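Local coordinates for SusD homolog (Bacteroides thetaiotaomicron, PDB 3EHN), which probably binds glycans at the outer membrane as a SusD-like lipoprotein, and here holds N-acetylglucosamine and galactose, at residues Gln33-Pro38 with Gly49-Asn54; Ser263-Asn268 with Ala328-Val333; Glu269-Ala274 with Phe308-Thr313. All coordinates share one frame; numbering follows the deposited sequence.

Interaction 1. Residues Gln33-Pro38 with Gly49-Asn54; sequences QQRVIP and GNDLQN. With NDG (2-acetamido-2-deoxy-alpha-D-glucopyranose), chain C.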
loop_
_atom_site.group_PDB
_atom_site.type_symbol
_atom_site.label_atom_id
_atom_site.label_comp_id
_atom_site.label_asym_id
_atom_site.label_seq_id
_atom_site.Cartn_x
_atom_site.Cartn_y
_atom_site.Cartn_z
ATOM N N GLN A 33 -12.661 10.426 3.450
ATOM C CA GLN A 33 -12.625 9.193 2.683
ATOM C C GLN A 33 -11.815 9.298 1.406
ATOM O O GLN A 33 -11.110 8.365 1.037
ATOM C CB GLN A 33 -14.041 8.740 2.366
ATOM C CG GLN A 33 -14.773 8.241 3.594
ATOM C CD GLN A 33 -16.238 8.072 3.343
ATOM O OE1 GLN A 33 -16.661 7.190 2.595
ATOM N NE2 GLN A 33 -17.033 8.933 3.956
ATOM N N GLN A 34 -11.905 10.437 0.731
ATOM C CA GLN A 34 -11.173 10.628 -0.512
ATOM C C GLN A 34 -9.672 10.841 -0.323
ATOM O O GLN A 34 -8.889 10.644 -1.263
ATOM C CB GLN A 34 -11.786 11.789 -1.283
ATOM C CG GLN A 34 -13.226 11.516 -1.627
ATOM C CD GLN A 34 -13.906 12.693 -2.254
ATOM O OE1 GLN A 34 -13.541 13.121 -3.351
ATOM N NE2 GLN A 34 -14.904 13.234 -1.565
ATOM N N ARG A 35 -9.275 11.209 0.894
ATOM C CA ARG A 35 -7.875 11.441 1.207
ATOM C C ARG A 35 -7.060 10.204 1.560
ATOM O O ARG A 35 -5.845 10.204 1.363
ATOM C CB ARG A 35 -7.740 12.435 2.358
ATOM C CG ARG A 35 -8.348 13.788 2.079
ATOM C CD ARG A 35 -7.655 14.487 0.937
ATOM N NE ARG A 35 -8.359 15.712 0.583
ATOM C CZ ARG A 35 -7.871 16.651 -0.221
ATOM N NH1 ARG A 35 -6.666 16.520 -0.769
ATOM N NH2 ARG A 35 -8.590 17.733 -0.469
ATOM N N VAL A 36 -7.694 9.163 2.098
ATOM C CA VAL A 36 -6.944 7.959 2.468
ATOM C C VAL A 36 -6.000 7.570 1.329
ATOM O O VAL A 36 -4.798 7.420 1.534
ATOM C CB VAL A 36 -7.876 6.791 2.808
ATOM C CG1 VAL A 36 -7.056 5.571 3.164
ATOM C CG2 VAL A 36 -8.748 7.169 3.978
ATOM N N ILE A 37 -6.554 7.387 0.138
ATOM C CA ILE A 37 -5.757 7.111 -1.055
ATOM C C ILE A 37 -6.344 8.087 -2.062
ATOM O O ILE A 37 -7.477 7.919 -2.514
ATOM C CB ILE A 37 -5.903 5.669 -1.566
ATOM C CG1 ILE A 37 -5.538 4.684 -0.449
ATOM C CG2 ILE A 37 -4.952 5.444 -2.745
ATOM C CD1 ILE A 37 -5.556 3.226 -0.873
ATOM N N PRO A 38 -5.582 9.143 -2.400
ATOM C CA PRO A 38 -5.910 10.227 -3.328
ATOM C C PRO A 38 -6.900 9.875 -4.430
ATOM O O PRO A 38 -6.612 9.064 -5.302
ATOM C CB PRO A 38 -4.550 10.619 -3.864
ATOM C CG PRO A 38 -3.722 10.508 -2.668
ATOM C CD PRO A 38 -4.142 9.171 -2.094
ATOM N N GLY A 49 -5.067 12.855 -9.288
ATOM C CA GLY A 49 -4.154 11.956 -9.976
ATOM C C GLY A 49 -2.709 12.337 -9.716
ATOM O O GLY A 49 -1.824 11.483 -9.661
ATOM N N ASN A 50 -2.471 13.636 -9.563
ATOM C CA ASN A 50 -1.136 14.156 -9.277
ATOM C C ASN A 50 -0.743 13.717 -7.874
ATOM O O ASN A 50 0.434 13.519 -7.585
ATOM C CB ASN A 50 -1.129 15.686 -9.352
ATOM C CG ASN A 50 -1.217 16.200 -10.776
ATOM O OD1 ASN A 50 -1.587 17.350 -11.012
ATOM N ND2 ASN A 50 -0.860 15.354 -11.735
ATOM N N ASP A 51 -1.748 13.574 -7.011
ATOM C CA ASP A 51 -1.558 13.152 -5.630
ATOM C C ASP A 51 -1.309 11.649 -5.571
ATOM O O ASP A 51 -0.409 11.180 -4.865
ATOM C CB ASP A 51 -2.795 13.500 -4.801
ATOM C CG ASP A 51 -2.864 14.974 -4.420
ATOM O OD1 ASP A 51 -2.408 15.837 -5.199
ATOM O OD2 ASP A 51 -3.404 15.278 -3.337
ATOM N N LEU A 52 -2.111 10.891 -6.308
ATOM C CA LEU A 52 -1.967 9.443 -6.325
ATOM C C LEU A 52 -0.628 9.096 -6.960
ATOM O O LEU A 52 -0.029 8.052 -6.683
ATOM C CB LEU A 52 -3.092 8.798 -7.138
ATOM C CG LEU A 52 -3.092 7.272 -7.062
ATOM C CD1 LEU A 52 -3.467 6.836 -5.649
ATOM C CD2 LEU A 52 -4.067 6.714 -8.056
ATOM N N GLN A 53 -0.166 9.986 -7.822
ATOM C CA GLN A 53 1.089 9.782 -8.505
ATOM C C GLN A 53 2.248 9.876 -7.502
ATOM O O GLN A 53 3.182 9.066 -7.531
ATOM C CB GLN A 53 1.214 10.831 -9.606
ATOM C CG GLN A 53 2.209 10.494 -10.670
ATOM C CD GLN A 53 2.203 11.502 -11.792
ATOM O OE1 GLN A 53 2.330 12.708 -11.562
ATOM N NE2 GLN A 53 2.063 11.016 -13.020
ATOM N N ASN A 54 2.163 10.850 -6.602
ATOM C CA ASN A 54 3.180 11.083 -5.582
ATOM C C ASN A 54 3.203 10.027 -4.482
ATOM O O ASN A 54 4.250 9.737 -3.924
ATOM C CB ASN A 54 2.965 12.468 -4.967
ATOM C CG ASN A 54 3.876 12.743 -3.786
ATOM O OD1 ASN A 54 3.460 12.671 -2.634
ATOM N ND2 ASN A 54 5.123 13.065 -4.070
HETATM C C1 NDG C . 3.790 14.858 -15.051
HETATM C C2 NDG C . 3.807 15.764 -13.813
HETATM C C3 NDG C . 2.320 16.188 -13.625
HETATM C C4 NDG C . 1.874 16.996 -14.828
HETATM C C5 NDG C . 2.056 16.144 -16.153
HETATM C C6 NDG C . 1.500 16.884 -17.409
HETATM C C7 NDG C . 4.931 15.266 -11.623
HETATM C C8 NDG C . 4.269 15.854 -10.370
HETATM O O5 NDG C . 3.325 15.470 -16.286
HETATM O O3 NDG C . 2.023 16.971 -12.476
HETATM O O4 NDG C . 0.472 17.521 -14.859
HETATM O O6 NDG C . 1.997 16.189 -18.557
HETATM O O7 NDG C . 6.147 15.247 -11.723
HETATM N N2 NDG C . 4.231 15.053 -12.734
HETATM O O1 NDG C . 4.996 14.216 -15.409
HETATM O O HOH W 1 -4.610 14.927 -1.068
#

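Interaction 2. Residues Ser263-Asn268 with Ala328-Val333; sequences SVNEYN and ASRPKV. With NDG (2-acetamido-2-deoxy-alpha-D-glucopyranose), chain C.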
loop_
_atom_site.group_PDB
_atom_site.type_symbol
_atom_site.label_atom_id
_atom_site.label_comp_id
_atom_site.label_asym_id
_atom_site.label_seq_id
_atom_site.Cartn_x
_atom_site.Cartn_y
_atom_site.Cartn_z
ATOM N N SER A 263 -2.289 9.833 -14.782
ATOM C CA SER A 263 -0.956 9.346 -15.076
ATOM C C SER A 263 -0.896 8.214 -16.101
ATOM O O SER A 263 0.123 8.045 -16.768
ATOM C CB SER A 263 -0.275 8.902 -13.783
ATOM O OG SER A 263 1.089 8.611 -14.004
ATOM N N VAL A 264 -1.962 7.435 -16.241
ATOM C CA VAL A 264 -1.919 6.340 -17.200
ATOM C C VAL A 264 -2.261 6.753 -18.620
ATOM O O VAL A 264 -1.523 6.432 -19.545
ATOM C CB VAL A 264 -2.843 5.171 -16.791
ATOM C CG1 VAL A 264 -2.884 4.128 -17.897
ATOM C CG2 VAL A 264 -2.330 4.538 -15.514
ATOM N N ASN A 265 -3.357 7.483 -18.801
ATOM C CA ASN A 265 -3.752 7.880 -20.147
ATOM C C ASN A 265 -3.405 9.292 -20.599
ATOM O O ASN A 265 -3.016 9.495 -21.749
ATOM C CB ASN A 265 -5.244 7.629 -20.325
ATOM C CG ASN A 265 -5.604 6.187 -20.073
ATOM O OD1 ASN A 265 -4.932 5.277 -20.565
ATOM N ND2 ASN A 265 -6.664 5.961 -19.305
ATOM N N GLU A 266 -3.533 10.269 -19.712
ATOM C CA GLU A 266 -3.232 11.637 -20.090
ATOM C C GLU A 266 -1.725 11.891 -20.184
ATOM O O GLU A 266 -1.249 12.401 -21.198
ATOM C CB GLU A 266 -3.863 12.598 -19.090
ATOM C CG GLU A 266 -5.304 12.252 -18.738
ATOM C CD GLU A 266 -6.289 12.549 -19.861
ATOM O OE1 GLU A 266 -6.454 13.739 -20.204
ATOM O OE2 GLU A 266 -6.900 11.596 -20.393
ATOM N N TYR A 267 -0.975 11.532 -19.143
ATOM C CA TYR A 267 0.473 11.756 -19.144
ATOM C C TYR A 267 1.261 10.617 -19.785
ATOM O O TYR A 267 2.451 10.768 -20.083
ATOM C CB TYR A 267 1.000 11.949 -17.722
ATOM C CG TYR A 267 0.153 12.813 -16.822
ATOM C CD1 TYR A 267 -0.640 13.837 -17.332
ATOM C CD2 TYR A 267 0.199 12.645 -15.437
ATOM C CE1 TYR A 267 -1.363 14.679 -16.479
ATOM C CE2 TYR A 267 -0.517 13.482 -14.581
ATOM C CZ TYR A 267 -1.292 14.495 -15.108
ATOM O OH TYR A 267 -1.976 15.328 -14.255
ATOM N N ASN A 268 0.605 9.479 -19.984
ATOM C CA ASN A 268 1.265 8.326 -20.573
ATOM C C ASN A 268 2.575 8.026 -19.832
ATOM O O ASN A 268 3.606 7.760 -20.460
ATOM C CB ASN A 268 1.556 8.580 -22.061
ATOM C CG ASN A 268 0.290 8.754 -22.888
ATOM O OD1 ASN A 268 0.022 9.840 -23.415
ATOM N ND2 ASN A 268 -0.497 7.682 -23.006
ATOM N N ALA A 328 3.530 0.425 -23.952
ATOM C CA ALA A 328 3.811 -0.749 -23.137
ATOM C C ALA A 328 2.482 -1.097 -22.470
ATOM O O ALA A 328 1.497 -0.373 -22.640
ATOM C CB ALA A 328 4.855 -0.419 -22.088
ATOM N N SER A 329 2.436 -2.191 -21.719
ATOM C CA SER A 329 1.188 -2.575 -21.060
ATOM C C SER A 329 0.737 -1.554 -20.013
ATOM O O SER A 329 1.560 -0.961 -19.309
ATOM C CB SER A 329 1.334 -3.946 -20.396
ATOM O OG SER A 329 1.635 -4.945 -21.355
ATOM N N ARG A 330 -0.572 -1.349 -19.918
ATOM C CA ARG A 330 -1.121 -0.412 -18.946
ATOM C C ARG A 330 -2.029 -1.139 -17.970
ATOM O O ARG A 330 -2.632 -2.159 -18.305
ATOM C CB ARG A 330 -1.963 0.672 -19.623
ATOM C CG ARG A 330 -1.435 1.152 -20.944
ATOM C CD ARG A 330 -2.100 2.450 -21.372
ATOM N NE ARG A 330 -1.651 2.824 -22.708
ATOM C CZ ARG A 330 -1.852 4.010 -23.268
ATOM N NH1 ARG A 330 -2.499 4.963 -22.606
ATOM N NH2 ARG A 330 -1.415 4.232 -24.501
ATOM N N PRO A 331 -2.123 -0.636 -16.737
ATOM C CA PRO A 331 -3.007 -1.317 -15.802
ATOM C C PRO A 331 -4.424 -1.072 -16.318
ATOM O O PRO A 331 -4.717 0.034 -16.768
ATOM C CB PRO A 331 -2.724 -0.593 -14.485
ATOM C CG PRO A 331 -2.350 0.753 -14.909
ATOM C CD PRO A 331 -1.444 0.493 -16.085
ATOM N N LYS A 332 -5.285 -2.085 -16.300
ATOM C CA LYS A 332 -6.659 -1.896 -16.765
ATOM C C LYS A 332 -7.383 -1.004 -15.770
ATOM O O LYS A 332 -7.435 -1.308 -14.590
ATOM C CB LYS A 332 -7.394 -3.238 -16.881
ATOM C CG LYS A 332 -6.949 -4.039 -18.067
ATOM C CD LYS A 332 -7.747 -5.304 -18.285
ATOM C CE LYS A 332 -7.162 -6.051 -19.485
ATOM N NZ LYS A 332 -7.869 -7.309 -19.827
ATOM N N VAL A 333 -7.949 0.102 -16.230
ATOM C CA VAL A 333 -8.636 0.978 -15.302
ATOM C C VAL A 333 -9.440 2.051 -16.010
ATOM O O VAL A 333 -9.071 2.506 -17.086
ATOM C CB VAL A 333 -7.610 1.656 -14.350
ATOM C CG1 VAL A 333 -6.626 2.458 -15.153
ATOM C CG2 VAL A 333 -8.313 2.558 -13.347
HETATM C C1 NDG C . 3.790 14.858 -15.051
HETATM C C2 NDG C . 3.807 15.764 -13.813
HETATM C C3 NDG C . 2.320 16.188 -13.625
HETATM C C4 NDG C . 1.874 16.996 -14.828
HETATM C C5 NDG C . 2.056 16.144 -16.153
HETATM C C6 NDG C . 1.500 16.884 -17.409
HETATM C C7 NDG C . 4.931 15.266 -11.623
HETATM C C8 NDG C . 4.269 15.854 -10.370
HETATM O O5 NDG C . 3.325 15.470 -16.286
HETATM O O3 NDG C . 2.023 16.971 -12.476
HETATM O O4 NDG C . 0.472 17.521 -14.859
HETATM O O6 NDG C . 1.997 16.189 -18.557
HETATM O O7 NDG C . 6.147 15.247 -11.723
HETATM N N2 NDG C . 4.231 15.053 -12.734
HETATM O O1 NDG C . 4.996 14.216 -15.409
HETATM O O HOH W 2 -3.160 7.901 -24.168
#

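Interaction 3. Residues Glu269-Ala274 with Phe308-Thr313; sequences ETRMGA and FPVAPT. With NDG (2-acetamido-2-deoxy-alpha-D-glucopyranose), chain C.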
loop_
_atom_site.group_PDB
_atom_site.type_symbol
_atom_site.label_atom_id
_atom_site.label_comp_id
_atom_site.label_asym_id
_atom_site.label_seq_id
_atom_site.Cartn_x
_atom_site.Cartn_y
_atom_site.Cartn_z
ATOM N N GLU A 269 2.534 8.058 -18.500
ATOM C CA GLU A 269 3.731 7.795 -17.710
ATOM C C GLU A 269 3.690 6.514 -16.861
ATOM O O GLU A 269 4.733 5.947 -16.548
ATOM C CB GLU A 269 4.023 8.983 -16.800
ATOM C CG GLU A 269 3.962 10.336 -17.477
ATOM C CD GLU A 269 4.384 11.452 -16.542
ATOM O OE1 GLU A 269 3.804 11.561 -15.439
ATOM O OE2 GLU A 269 5.302 12.222 -16.905
ATOM N N THR A 270 2.503 6.056 -16.482
ATOM C CA THR A 270 2.403 4.847 -15.671
ATOM C C THR A 270 2.140 3.598 -16.513
ATOM O O THR A 270 1.171 3.528 -17.263
ATOM C CB THR A 270 1.312 5.011 -14.594
ATOM O OG1 THR A 270 1.641 6.139 -13.789
ATOM C CG2 THR A 270 1.227 3.790 -13.690
ATOM N N ARG A 271 3.014 2.608 -16.385
ATOM C CA ARG A 271 2.872 1.376 -17.144
ATOM C C ARG A 271 3.040 0.205 -16.206
ATOM O O ARG A 271 3.375 0.394 -15.033
ATOM C CB ARG A 271 3.934 1.308 -18.252
ATOM C CG ARG A 271 3.798 2.375 -19.314
ATOM C CD ARG A 271 2.474 2.234 -20.032
ATOM N NE ARG A 271 2.225 3.339 -20.952
ATOM C CZ ARG A 271 1.275 4.255 -20.788
ATOM N NH1 ARG A 271 0.477 4.201 -19.738
ATOM N NH2 ARG A 271 1.126 5.225 -21.676
ATOM N N MET A 272 2.799 -0.999 -16.723
ATOM C CA MET A 272 2.946 -2.226 -15.942
ATOM C C MET A 272 4.414 -2.342 -15.468
ATOM O O MET A 272 5.347 -2.052 -16.229
ATOM C CB MET A 272 2.554 -3.426 -16.810
ATOM C CG MET A 272 2.698 -4.770 -16.144
ATOM S SD MET A 272 2.214 -6.139 -17.252
ATOM C CE MET A 272 3.518 -6.103 -18.455
ATOM N N GLY A 273 4.607 -2.737 -14.206
ATOM C CA GLY A 273 5.947 -2.873 -13.648
ATOM C C GLY A 273 6.637 -4.186 -13.996
ATOM O O GLY A 273 5.989 -5.222 -14.153
ATOM N N ALA A 274 7.959 -4.152 -14.109
ATOM C CA ALA A 274 8.720 -5.346 -14.447
ATOM C C ALA A 274 8.641 -6.433 -13.378
ATOM O O ALA A 274 8.628 -7.622 -13.688
ATOM C CB ALA A 274 10.159 -4.968 -14.693
ATOM N N PHE A 308 4.311 -6.262 -22.339
ATOM C CA PHE A 308 5.616 -5.622 -22.200
ATOM C C PHE A 308 5.600 -4.668 -21.019
ATOM O O PHE A 308 4.833 -3.707 -21.000
ATOM C CB PHE A 308 5.962 -4.824 -23.462
ATOM C CG PHE A 308 5.592 -5.515 -24.741
ATOM C CD1 PHE A 308 5.031 -4.799 -25.788
ATOM C CD2 PHE A 308 5.782 -6.882 -24.894
ATOM C CE1 PHE A 308 4.656 -5.434 -26.969
ATOM C CE2 PHE A 308 5.409 -7.528 -26.074
ATOM C CZ PHE A 308 4.844 -6.802 -27.113
ATOM N N PRO A 309 6.460 -4.913 -20.024
ATOM C CA PRO A 309 6.540 -4.071 -18.836
ATOM C C PRO A 309 7.661 -3.060 -18.957
ATOM O O PRO A 309 8.534 -3.191 -19.800
ATOM C CB PRO A 309 6.853 -5.073 -17.758
ATOM C CG PRO A 309 7.890 -5.892 -18.458
ATOM C CD PRO A 309 7.261 -6.133 -19.829
ATOM N N VAL A 310 7.630 -2.059 -18.096
ATOM C CA VAL A 310 8.664 -1.049 -18.051
ATOM C C VAL A 310 9.474 -1.365 -16.783
ATOM O O VAL A 310 8.913 -1.770 -15.762
ATOM C CB VAL A 310 8.032 0.346 -17.965
ATOM C CG1 VAL A 310 9.104 1.413 -17.745
ATOM C CG2 VAL A 310 7.250 0.609 -19.236
ATOM N N ALA A 311 10.788 -1.203 -16.848
ATOM C CA ALA A 311 11.635 -1.493 -15.697
ATOM C C ALA A 311 11.470 -0.498 -14.548
ATOM O O ALA A 311 11.052 0.642 -14.744
ATOM C CB ALA A 311 13.093 -1.539 -16.128
ATOM N N PRO A 312 11.788 -0.929 -13.324
ATOM C CA PRO A 312 11.665 -0.039 -12.171
ATOM C C PRO A 312 12.680 1.098 -12.166
ATOM O O PRO A 312 13.748 0.992 -12.763
ATOM C CB PRO A 312 11.821 -0.985 -10.977
ATOM C CG PRO A 312 12.615 -2.132 -11.537
ATOM C CD PRO A 312 12.011 -2.319 -12.896
ATOM N N THR A 313 12.330 2.180 -11.474
ATOM C CA THR A 313 13.166 3.367 -11.384
ATOM C C THR A 313 13.890 3.579 -12.708
ATOM O O THR A 313 15.124 3.594 -12.790
ATOM C CB THR A 313 14.170 3.250 -10.234
ATOM O OG1 THR A 313 13.480 2.826 -9.047
ATOM C CG2 THR A 313 14.832 4.609 -9.976
HETATM C C1 NDG C . 3.790 14.858 -15.051
HETATM C C2 NDG C . 3.807 15.764 -13.813
HETATM C C3 NDG C . 2.320 16.188 -13.625
HETATM C C4 NDG C . 1.874 16.996 -14.828
HETATM C C5 NDG C . 2.056 16.144 -16.153
HETATM C C6 NDG C . 1.500 16.884 -17.409
HETATM C C7 NDG C . 4.931 15.266 -11.623
HETATM C C8 NDG C . 4.269 15.854 -10.370
HETATM O O5 NDG C . 3.325 15.470 -16.286
HETATM O O3 NDG C . 2.023 16.971 -12.476
HETATM O O4 NDG C . 0.472 17.521 -14.859
HETATM O O6 NDG C . 1.997 16.189 -18.557
HETATM O O7 NDG C . 6.147 15.247 -11.723
HETATM N N2 NDG C . 4.231 15.053 -12.734
HETATM O O1 NDG C . 4.996 14.216 -15.409
#

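Interaction 1. Residues Gln33-Pro38 with Gly49-Asn54
One water is held between Arg35 and Asp51 and joins the end of helix 20-36 to helix 47-63. It lies at the edge of the Arg35 guanidinium and in its plane, accepting from NH1 at 2.6 Å, and it is also 2.6 Å from Asp51 OD2. The charged atoms themselves, Arg35 NH1 and Asp51 OD2, stay 4.3 Å apart, too far for a salt bridge. Each side chain has a second partner: Arg35 NE bonds to Asn31 OD1, and Asp51 OD1 bonds to the hydroxyl of Tyr90 on helix 85-110. Asp51 CG stands anti to its own carbonyl carbon (chi1 -78°), which turns the carboxylate to the water while CB faces the proline.

The rest of the contact is apolar. Pro38 lays its ring against the helix backbone, with CB 3.5 Å from Asp51 CB and in touch with Leu52 N as well. Ile37 adds its CG2 branch, which meets Leu52 CD1 at 3.5 Å. The carbonyl of Pro38 is taken by the hydroxyl of Ser259.

Asn50 and Gln53 leave helix 47-63 away from Gln33-Pro38 and face the sugar. Gln53, extended beyond CG, accepts a weak hydrogen bond at OE1 from NDG N2, 3.2 Å away. Asn50 ND2 comes within 3.4 Å of NDG O3, and its OD1 makes a weak bond to the bound galactose. Helix 47-63 thus divides its chemistry: Asp51 and Leu52 hold it to the preceding segment by a water-bridged pair of opposite charges and by proline packing, while Asn50 and Gln53 present amides to the ligand.

Interaction 2. Residues Ser263-Asn268 with Ala328-Val333
Val264 and Arg330 bring helix 261-266 of this SusD-like fold against the irregular loop Ala328-Val333, and a few residues on, Tyr267 forms an aromatic platform under the sugar.

The apolar part centres on Val264, whose two methyls serve different partners. CG1, anti to the backbone N (chi1 174°), crosses the aliphatic stem of Arg330 and comes 3.9 Å from its CD. CG2 meets the Pro331 ring tip to tip, 3.8 Å from CG. Pro331 also touches Tyr446, and Val333 touches Leu261 of the helix.

The polar part is thin. The Arg330 chain is extended from CG to NE and carries its guanidinium past Val264 to Asn265, where NH1 gives a weak, bent hydrogen bond to OD1 (3.2 Å, 133°). That oxygen lies at the edge of the guanidinium, with the amide and guanidinium planes 36° apart. Val264 O, 3.5 Å from Arg330 NH1, accepts a hydrogen bond from Arg271 NH1.

The ligand part is a CH-pi stack. Tyr267 turns one ring face to NDG, and sugar C5 sits over the ring centre, 3.6 Å above its plane; C6 lies near the CD1-CE1 side. The hydroxyl takes a hydrogen bond from Asn50 ND2 and is 3.3 Å from NDG O4. With an alanine here, the sugar would probably lose the flat surface beneath C5, and Asn50 ND2 would be left without its hydroxyl mate.

A water closes the contact, donating to Asn265 O at 2.9 Å and accepting weakly, in the guanidinium plane, from Arg330 NH1.

Interaction 3. Residues Glu269-Ala274 with Phe308-Thr313
Met272 runs straight from the backbone, with CG anti to N (chi1 178°), and bends only at its last torsion (chi3 69°), which swings CE onto the Pro309 ring, 3.6 Å from CB. Val310 holds its CG2 branch anti to its own carbonyl carbon, and that methyl lies 3.5 Å from Arg271 CB.

Between these side chains the backbones form a single beta bridge, Gly273 with Val310. Val310 N donates to Met272 O at 2.9 Å, a nearly straight bond along the C=O axis. In return, Val310 O accepts a weak, bent bond from Ala274 N at 3.1 Å. The touching parts, 271-274 and 308-312, run 78° apart, and the pairing goes no further. Past the bridge, Ala274 CB packs on Pro312 CD at 3.7 Å.

The guanidinium of Arg271 leads away from Val310. Its NH1 bonds to Thr270 O from above the carbonyl plane, while NE reaches Ala325 O. At the start of the segment, Glu269 OE2 accepts a hydrogen bond from NDG O1.

Strand 270-272 pairs antiparallel with strand 67-69, and Gly273 is the N-cap of helix 274-282, whose Trp277 packs against both Met272 and Pro309.

In the fold
One segment of each interaction, Gly49-Asn54, Ser263-Asn268 and Glu269-Ala274, reaches the same sugar, and the last two are consecutive in the chain. Interaction 1 supplies Asn50 and Gln53, interaction 2 the stacking ring of Tyr267, and interaction 3 the carboxylate of Glu269; Trp73 NE1 adds a further bond to NDG. Interactions 1 and 2, with centres 16 Å apart, are tied by a probable bond from Gln53 NE2 to Ser263 OG at 2.8 Å. Gln53 NE2 also makes a weak bond to Glu269 OE1. Interactions 2 and 3 lie closer, centres 10 Å apart: helix 261-266 leads into strand 270-272, and Met272 N is probably bonded to Ser329 O at 2.9 Å.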